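Local coordinates for protein tapirin (Caldicellulosiruptor hydrothermalis, PDB 6N2C) that probably binds cellulose and so helps the cell adhere to it, through a C-terminal beta-helix domain that carries a zinc ion, at residues Phe181-Thr184 / Thr185-Leu188; Ile369-Pro372 / Asp373-Leu376; Tyr552-Met555 / Pro556-Leu559. All coordinates share one frame; numbering follows the deposited sequence.

Interaction 1 (Phe181-Thr184 / Thr185-Leu188); sequences FDFT and TYGL
The carbonyl oxygen of D182 takes the backbone N-H of T185 at 3.0 Å between D182 O and T185 N. The hydroxyl T185 OG1 stands 2.7 Å from the same D182 O, though N179 O also lies within its reach and the proton is not settled. Within the same loop, D182 makes an Asx turn: its OD1 accepts T184 N and T184 OG1, from the same face of the carboxylate, so one oxygen holds both groups of T184. The turn leads the chain out of the preceding loop and into strand 186-190 of the beta-helix. The rings of F183 and Y186 form an offset stack, centroids 4.2 Å apart and planes at 22°, with F183 CE1 over the centre of the Y186 ring and D182 O at that ring's edge. Y186 CG sits beside its own backbone N (chi1 -75°), which helps lay the ring on F183. Y186 OH bonds I180 O. A leucine in place of Y186 would probably leave the F183 face without its stacking partner and I180 O without that donor. Water 1 bridges the backbone, donating to F183 O at 2.8 Å and to Y186 O at 2.6 Å.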
ATOM      1  N   PHE A 181      11.263  13.172  -6.004  1.00 15.64           N
ATOM      2  CA  PHE A 181      12.628  13.584  -5.690  1.00 17.04           C
ATOM      3  C   PHE A 181      12.723  15.054  -5.415  1.00 19.52           C
ATOM      4  O   PHE A 181      13.832  15.533  -5.154  1.00 18.48           O
ATOM      5  CB  PHE A 181      13.529  13.262  -6.868  1.00 15.58           C
ATOM      6  CG  PHE A 181      13.462  11.819  -7.249  1.00 16.40           C
ATOM      7  CD1 PHE A 181      14.115  10.858  -6.535  1.00 17.61           C
ATOM      8  CD2 PHE A 181      12.614  11.416  -8.291  1.00 18.42           C
ATOM      9  CE1 PHE A 181      13.980   9.532  -6.878  1.00 20.61           C
ATOM     10  CE2 PHE A 181      12.502  10.108  -8.639  1.00 18.23           C
ATOM     11  CZ  PHE A 181      13.173   9.155  -7.931  1.00 18.64           C
ATOM     12  N   ASP A 182      11.597  15.748  -5.398  1.00 18.57           N
ATOM     13  CA  ASP A 182      11.530  17.162  -5.060  1.00 16.60           C
ATOM     14  C   ASP A 182      10.886  17.379  -3.706  1.00 17.24           C
ATOM     15  O   ASP A 182       9.622  17.366  -3.551  1.00 15.90           O
ATOM     16  CB  ASP A 182      10.784  17.887  -6.145  1.00 16.66           C
ATOM     17  CG  ASP A 182      10.712  19.386  -5.938  1.00 17.34           C
ATOM     18  OD1 ASP A 182      10.918  19.863  -4.821  1.00 14.82           O
ATOM     19  OD2 ASP A 182      10.317  20.096  -6.969  1.00 16.49           O
ATOM     20  N   PHE A 183      11.749  17.673  -2.711  1.00 15.53           N
ATOM     21  CA  PHE A 183      11.217  17.805  -1.348  1.00 13.24           C
ATOM     22  C   PHE A 183      10.479  19.070  -1.053  1.00 14.73           C
ATOM     23  O   PHE A 183      10.067  19.302   0.095  1.00 14.95           O
ATOM     24  CB  PHE A 183      12.260  17.313  -0.311  1.00 13.61           C
ATOM     25  CG  PHE A 183      12.412  15.848  -0.331  1.00 13.14           C
ATOM     26  CD1 PHE A 183      11.574  15.064   0.464  1.00 12.83           C
ATOM     27  CD2 PHE A 183      13.223  15.252  -1.293  1.00 13.30           C
ATOM     28  CE1 PHE A 183      11.614  13.695   0.324  1.00 12.99           C
ATOM     29  CE2 PHE A 183      13.303  13.888  -1.401  1.00 14.88           C
ATOM     30  CZ  PHE A 183      12.413  13.124  -0.574  1.00 14.21           C
ATOM     31  N   THR A 184      10.256  19.947  -2.056  1.00 13.52           N
ATOM     32  CA  THR A 184       9.331  21.027  -1.866  1.00 13.43           C
ATOM     33  C   THR A 184       7.844  20.589  -2.142  1.00 13.77           C
ATOM     34  O   THR A 184       6.905  21.461  -2.065  1.00 16.21           O
ATOM     35  CB  THR A 184       9.596  22.261  -2.774  1.00 15.97           C
ATOM     36  OG1 THR A 184       9.333  21.920  -4.129  1.00 14.83           O
ATOM     37  CG2 THR A 184      11.038  22.737  -2.576  1.00 17.04           C
ATOM     38  N   THR A 185       7.651  19.324  -2.458  1.00 14.27           N
ATOM     39  CA  THR A 185       6.304  18.752  -2.723  1.00 14.70           C
ATOM     40  C   THR A 185       5.808  17.837  -1.598  1.00 16.48           C
ATOM     41  O   THR A 185       4.874  17.080  -1.790  1.00 13.68           O
ATOM     42  CB  THR A 185       6.255  17.982  -4.065  1.00 14.27           C
ATOM     43  OG1 THR A 185       6.985  16.767  -4.004  1.00 13.23           O
ATOM     44  CG2 THR A 185       6.817  18.867  -5.184  1.00 18.44           C
ATOM     45  N   TYR A 186       6.495  17.888  -0.460  1.00 14.58           N
ATOM     46  CA  TYR A 186       6.158  17.030   0.696  1.00 13.10           C
ATOM     47  C   TYR A 186       5.532  17.787   1.812  1.00 12.53           C
ATOM     48  O   TYR A 186       6.081  18.794   2.300  1.00 16.81           O
ATOM     49  CB  TYR A 186       7.394  16.222   1.194  1.00 12.74           C
ATOM     50  CG  TYR A 186       7.792  15.046   0.315  1.00 11.91           C
ATOM     51  CD1 TYR A 186       8.342  15.245  -0.933  1.00 12.88           C
ATOM     52  CD2 TYR A 186       7.691  13.779   0.778  1.00 12.66           C
ATOM     53  CE1 TYR A 186       8.717  14.190  -1.746  1.00 12.97           C
ATOM     54  CE2 TYR A 186       8.137  12.708   0.025  1.00 12.27           C
ATOM     55  CZ  TYR A 186       8.636  12.919  -1.242  1.00 13.49           C
ATOM     56  OH  TYR A 186       9.050  11.850  -2.005  1.00 15.51           O
ATOM     57  N   GLY A 187       4.400  17.307   2.313  1.00 12.78           N
ATOM     58  CA  GLY A 187       3.745  17.936   3.399  1.00 13.39           C
ATOM     59  C   GLY A 187       4.203  17.453   4.767  1.00 13.40           C
ATOM     60  O   GLY A 187       4.181  18.204   5.754  1.00 14.43           O
ATOM     61  N   LEU A 188       4.591  16.181   4.821  1.00 12.29           N
ATOM     62  CA  LEU A 188       5.083  15.531   6.088  1.00 14.27           C
ATOM     63  C   LEU A 188       6.278  14.669   5.699  1.00 12.40           C
ATOM     64  O   LEU A 188       6.248  13.861   4.736  1.00 13.36           O
ATOM     65  CB  LEU A 188       3.963  14.682   6.803  1.00 12.91           C
ATOM     66  CG  LEU A 188       2.688  15.433   7.083  1.00 17.57           C
ATOM     67  CD1 LEU A 188       1.646  14.442   7.540  1.00 21.29           C
ATOM     68  CD2 LEU A 188       2.850  16.520   8.087  1.00 17.99           C
TER
HETATM   69  O   HOH W   1       7.779  20.523   1.255  1.00 14.96           O

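Interaction 2 (Ile369-Pro372 / Asp373-Leu376); sequences IDAP and DTVL
A371 and T374 close a type I beta turn that swings the chain from strand 368-371 to strand 374-378, a corner between two faces of the parallel beta-helix. The end-to-end directions of 369-372 and 373-376 differ by 133°. One backbone hydrogen bond closes the turn itself, T374 N to A371 O at 2.9 Å; P372 and D373 fill the two middle positions. Among side chains the closest approach is again between the turn's ends: A371 CB lies 3.2 Å from T374 OG1, a tight fit. That hydroxyl sits beside its own backbone N (chi1 -58°), and its bond goes to T353 OG1 of the preceding coil. D373 also works between coils: OD1 makes a salt bridge with K392 and OD2 accepts G352 N. The apolar part is I369 and L376, which both point into the bend; I369 CD1 and L376 CD2 meet loosely at 4.2 Å, with L389, V391 and V355 of adjoining coils around them. The chemistry implies that the partly exposed carboxylate and the buried hydroxyl, satisfied by T353 while lying against the A371 methyl, tie this corner to the coils on either side.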
ATOM      1  N   ILE A 369     -13.500 -20.700  -5.824  1.00 23.04           N
ATOM      2  CA  ILE A 369     -13.117 -19.876  -6.953  1.00 22.86           C
ATOM      3  C   ILE A 369     -14.319 -19.746  -7.871  1.00 23.28           C
ATOM      4  O   ILE A 369     -14.757 -20.702  -8.487  1.00 25.22           O
ATOM      5  CB  ILE A 369     -11.875 -20.452  -7.678  1.00 21.88           C
ATOM      6  CG1 ILE A 369     -10.672 -20.635  -6.709  1.00 21.80           C
ATOM      7  CG2 ILE A 369     -11.504 -19.604  -8.855  1.00 22.90           C
ATOM      8  CD1 ILE A 369      -9.412 -21.279  -7.330  1.00 25.33           C
ATOM      9  N   ASP A 370     -14.798 -18.531  -8.024  1.00 20.91           N
ATOM     10  CA  ASP A 370     -15.917 -18.232  -8.904  1.00 23.92           C
ATOM     11  C   ASP A 370     -15.444 -17.362 -10.015  1.00 23.64           C
ATOM     12  O   ASP A 370     -15.412 -16.117  -9.892  1.00 21.66           O
ATOM     13  CB  ASP A 370     -16.968 -17.517  -8.095  1.00 27.49           C
ATOM     14  CG  ASP A 370     -18.211 -17.144  -8.934  1.00 32.59           C
ATOM     15  OD1 ASP A 370     -18.369 -17.522 -10.098  1.00 33.16           O
ATOM     16  OD2 ASP A 370     -19.019 -16.459  -8.376  1.00 42.77           O
ATOM     17  N   ALA A 371     -15.040 -18.023 -11.085  1.00 20.53           N
ATOM     18  CA  ALA A 371     -14.246 -17.376 -12.169  1.00 22.45           C
ATOM     19  C   ALA A 371     -14.485 -18.067 -13.475  1.00 21.84           C
ATOM     20  O   ALA A 371     -13.560 -18.594 -14.074  1.00 21.82           O
ATOM     21  CB  ALA A 371     -12.762 -17.404 -11.796  1.00 22.66           C
ATOM     22  N   PRO A 372     -15.752 -18.055 -13.947  1.00 24.11           N
ATOM     23  CA  PRO A 372     -16.113 -18.990 -15.026  1.00 24.26           C
ATOM     24  C   PRO A 372     -15.388 -18.753 -16.337  1.00 23.21           C
ATOM     25  O   PRO A 372     -15.322 -19.665 -17.130  1.00 21.97           O
ATOM     26  CB  PRO A 372     -17.633 -18.761 -15.167  1.00 27.43           C
ATOM     27  CG  PRO A 372     -17.778 -17.305 -14.782  1.00 30.69           C
ATOM     28  CD  PRO A 372     -16.903 -17.230 -13.553  1.00 26.92           C
ATOM     29  N   ASP A 373     -14.847 -17.541 -16.594  1.00 21.11           N
ATOM     30  CA  ASP A 373     -14.049 -17.265 -17.781  1.00 23.52           C
ATOM     31  C   ASP A 373     -12.534 -17.341 -17.583  1.00 21.01           C
ATOM     32  O   ASP A 373     -11.732 -17.051 -18.522  1.00 22.23           O
ATOM     33  CB  ASP A 373     -14.387 -15.872 -18.412  1.00 26.06           C
ATOM     34  CG  ASP A 373     -13.818 -15.712 -19.797  1.00 28.15           C
ATOM     35  OD1 ASP A 373     -13.919 -16.705 -20.606  1.00 27.65           O
ATOM     36  OD2 ASP A 373     -13.192 -14.672 -20.143  1.00 25.39           O
ATOM     37  N   THR A 374     -12.103 -17.792 -16.416  1.00 23.51           N
ATOM     38  CA  THR A 374     -10.682 -17.625 -16.075  1.00 21.22           C
ATOM     39  C   THR A 374      -9.909 -18.851 -16.408  1.00 22.28           C
ATOM     40  O   THR A 374     -10.400 -19.998 -16.138  1.00 20.63           O
ATOM     41  CB  THR A 374     -10.551 -17.284 -14.570  1.00 22.40           C
ATOM     42  OG1 THR A 374     -11.277 -16.115 -14.274  1.00 23.45           O
ATOM     43  CG2 THR A 374      -9.072 -17.127 -14.063  1.00 22.05           C
ATOM     44  N   VAL A 375      -8.660 -18.626 -16.886  1.00 20.62           N
ATOM     45  CA  VAL A 375      -7.701 -19.649 -17.014  1.00 20.01           C
ATOM     46  C   VAL A 375      -6.731 -19.597 -15.829  1.00 20.18           C
ATOM     47  O   VAL A 375      -6.201 -18.520 -15.534  1.00 20.79           O
ATOM     48  CB  VAL A 375      -6.939 -19.510 -18.338  1.00 23.69           C
ATOM     49  CG1 VAL A 375      -5.969 -20.646 -18.513  1.00 21.67           C
ATOM     50  CG2 VAL A 375      -7.918 -19.434 -19.499  1.00 26.84           C
ATOM     51  N   LEU A 376      -6.473 -20.728 -15.194  1.00 20.90           N
ATOM     52  CA  LEU A 376      -5.533 -20.846 -14.099  1.00 20.58           C
ATOM     53  C   LEU A 376      -4.364 -21.742 -14.510  1.00 20.21           C
ATOM     54  O   LEU A 376      -4.574 -22.876 -15.011  1.00 17.88           O
ATOM     55  CB  LEU A 376      -6.214 -21.368 -12.844  1.00 24.20           C
ATOM     56  CG  LEU A 376      -7.362 -20.427 -12.414  1.00 26.02           C
ATOM     57  CD1 LEU A 376      -8.682 -20.944 -12.922  1.00 28.61           C
ATOM     58  CD2 LEU A 376      -7.426 -20.216 -10.927  1.00 28.00           C
TER

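Interaction 3 (Tyr552-Met555 / Pro556-Leu559); sequences YVRM and PQPL
M555 lays its thioether against the isobutyl end of L559, crossing it at about a right angle, with SD 3.8 Å from L559 CD2. M555 CG touches the same methyl at 3.9 Å, so one branch of the leucine meets two successive atoms of the methionine. The chain of M555 runs extended through CG and then bends at the sulfur (chi3 -77°), which takes CE away from L559. L559, its CG opposite the backbone N, is aimed at M555 from the first turn of helix 557-565. Between them P556 is the N-cap residue of that helix. Its ring abuts the methionine root, M555 CB to P556 CD being 3.7 Å, and its carbonyl accepts a weak bond from L559 N.

On the exposed side, R554 reaches forward as an extended chain and gives NH1 to Q557 OE1 at 3.1 Å. The N-H points almost straight at the oxygen (163°), which sits at the edge of the guanidinium and in its plane, while the amide is turned 37° from that plane. Q557 bends at chi2 to present OE1, and its NE2 bonds D561 OD1. R554 is modelled in two conformers, so this bond is doubtful.

The step carries the chain from strand 548-552 into helix 557-565. E551, a zinc ligand, directly precedes Y552, yet the R554 side chain stays about 13 Å from the metal. M555 and L559 both pack on F515 of strand 513-518; L559 also rests on S485 and V487 of strand 483-488, and M555 on I560 and L563 of the helix.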
ATOM      1  N   TYR A 552      -1.373  20.366   3.365  1.00 16.58           N
ATOM      2  CA  TYR A 552      -0.130  20.809   2.730  1.00 18.17           C
ATOM      3  C   TYR A 552      -0.373  22.195   2.079  1.00 15.09           C
ATOM      4  O   TYR A 552      -1.352  22.377   1.266  1.00 13.79           O
ATOM      5  CB  TYR A 552       0.255  19.840   1.646  1.00 16.33           C
ATOM      6  CG  TYR A 552       1.331  20.304   0.650  1.00 16.07           C
ATOM      7  CD1 TYR A 552       2.643  20.405   1.042  1.00 16.71           C
ATOM      8  CD2 TYR A 552       1.001  20.763  -0.643  1.00 17.26           C
ATOM      9  CE1 TYR A 552       3.603  20.818   0.145  1.00 18.05           C
ATOM     10  CE2 TYR A 552       1.983  21.197  -1.524  1.00 20.36           C
ATOM     11  CZ  TYR A 552       3.298  21.126  -1.145  1.00 18.68           C
ATOM     12  OH  TYR A 552       4.284  21.601  -1.992  1.00 18.18           O
ATOM     13  N   VAL A 553       0.579  23.066   2.297  1.00 14.34           N
ATOM     14  CA  VAL A 553       0.736  24.245   1.506  1.00 16.59           C
ATOM     15  C   VAL A 553       2.237  24.315   1.142  1.00 15.07           C
ATOM     16  O   VAL A 553       3.075  24.153   2.020  1.00 14.72           O
ATOM     17  CB  VAL A 553       0.367  25.502   2.314  1.00 17.78           C
ATOM     18  CG1 VAL A 553       0.787  26.856   1.633  1.00 19.44           C
ATOM     19  CG2 VAL A 553      -1.103  25.496   2.662  1.00 18.47           C
ATOM     20  N   ARG A 554       2.537  24.584  -0.127  0.55 15.72           N
ATOM     21  CA  ARG A 554       3.944  24.833  -0.533  0.55 15.34           C
ATOM     22  C   ARG A 554       4.671  25.829   0.364  0.55 14.17           C
ATOM     23  O   ARG A 554       4.141  26.908   0.725  0.55 15.02           O
ATOM     24  CB  ARG A 554       3.971  25.210  -2.014  0.55 17.70           C
ATOM     25  CG  ARG A 554       5.342  25.297  -2.643  0.55 17.78           C
ATOM     26  CD  ARG A 554       5.196  25.499  -4.173  0.55 20.51           C
ATOM     27  NE  ARG A 554       6.490  25.403  -4.839  0.55 21.35           N
ATOM     28  CZ  ARG A 554       7.347  26.401  -5.079  0.55 20.48           C
ATOM     29  NH1 ARG A 554       7.118  27.701  -4.768  0.55 23.77           N
ATOM     30  NH2 ARG A 554       8.486  26.074  -5.673  0.55 23.53           N
ATOM     31  N   MET A 555       5.912  25.503   0.726  1.00 12.49           N
ATOM     32  CA  MET A 555       6.705  26.426   1.472  1.00 12.45           C
ATOM     33  C   MET A 555       6.821  27.797   0.757  1.00 12.88           C
ATOM     34  O   MET A 555       6.970  27.805  -0.497  1.00 14.20           O
ATOM     35  CB  MET A 555       8.152  25.857   1.696  1.00 13.36           C
ATOM     36  CG  MET A 555       8.194  24.739   2.771  1.00 14.03           C
ATOM     37  SD  MET A 555       9.929  24.192   3.052  0.89 14.60           S
ATOM     38  CE  MET A 555      10.240  23.220   1.698  1.00 14.43           C
ATOM     39  N   PRO A 556       6.931  28.857   1.545  1.00 13.73           N
ATOM     40  CA  PRO A 556       7.061  30.171   0.892  1.00 15.69           C
ATOM     41  C   PRO A 556       8.434  30.188   0.124  1.00 18.22           C
ATOM     42  O   PRO A 556       9.450  29.591   0.564  1.00 14.01           O
ATOM     43  CB  PRO A 556       7.075  31.129   2.047  1.00 15.58           C
ATOM     44  CG  PRO A 556       6.365  30.394   3.171  1.00 16.09           C
ATOM     45  CD  PRO A 556       6.745  28.988   2.993  1.00 14.86           C
ATOM     46  N   GLN A 557       8.438  30.931  -0.972  1.00 17.07           N
ATOM     47  CA  GLN A 557       9.621  30.934  -1.810  1.00 17.47           C
ATOM     48  C   GLN A 557      10.875  31.368  -1.066  1.00 15.59           C
ATOM     49  O   GLN A 557      11.906  30.798  -1.360  1.00 17.96           O
ATOM     50  CB  GLN A 557       9.380  31.749  -3.104  1.00 19.44           C
ATOM     51  CG  GLN A 557      10.504  31.551  -4.129  1.00 17.99           C
ATOM     52  CD  GLN A 557      10.594  30.117  -4.599  1.00 17.50           C
ATOM     53  OE1 GLN A 557       9.626  29.535  -5.031  1.00 22.49           O
ATOM     54  NE2 GLN A 557      11.772  29.589  -4.586  1.00 22.71           N
ATOM     55  N   PRO A 558      10.815  32.341  -0.164  1.00 16.34           N
ATOM     56  CA  PRO A 558      12.045  32.765   0.534  1.00 18.01           C
ATOM     57  C   PRO A 558      12.580  31.633   1.441  1.00 17.16           C
ATOM     58  O   PRO A 558      13.809  31.476   1.608  1.00 16.19           O
ATOM     59  CB  PRO A 558      11.624  33.914   1.402  1.00 18.26           C
ATOM     60  CG  PRO A 558      10.253  34.299   0.931  1.00 22.47           C
ATOM     61  CD  PRO A 558       9.690  33.282   0.070  1.00 19.64           C
ATOM     62  N   LEU A 559      11.664  30.784   1.880  1.00 14.63           N
ATOM     63  CA  LEU A 559      12.116  29.610   2.709  1.00 14.36           C
ATOM     64  C   LEU A 559      12.739  28.583   1.795  1.00 13.99           C
ATOM     65  O   LEU A 559      13.782  28.040   2.142  1.00 15.47           O
ATOM     66  CB  LEU A 559      10.961  29.076   3.578  1.00 14.49           C
ATOM     67  CG  LEU A 559      11.218  27.794   4.417  1.00 14.10           C
ATOM     68  CD1 LEU A 559      12.263  28.211   5.470  1.00 13.96           C
ATOM     69  CD2 LEU A 559       9.913  27.383   5.059  1.00 13.36           C
TER

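Along the chain the three contacts come in series, but in space interaction 3 returns to interaction 1: their centres are 10 Å apart, and Y552 OH lies 2.6 Å from T184 O, a probable hydrogen bond. The return of the C-terminal strands to the first coils accounts for this: strand 534-537 lies beside 186-190, and 548-552 beside 200-203. Interaction 2 sits on the other side of the chain's centre, about 43 Å from interaction 1 and 52 Å from interaction 3, centre to centre. Strand 374-378 nevertheless belongs to the same face as 186-190. The contacts lie toward the two ends of one solenoid, with the zinc at the end shared by interactions 1 and 3.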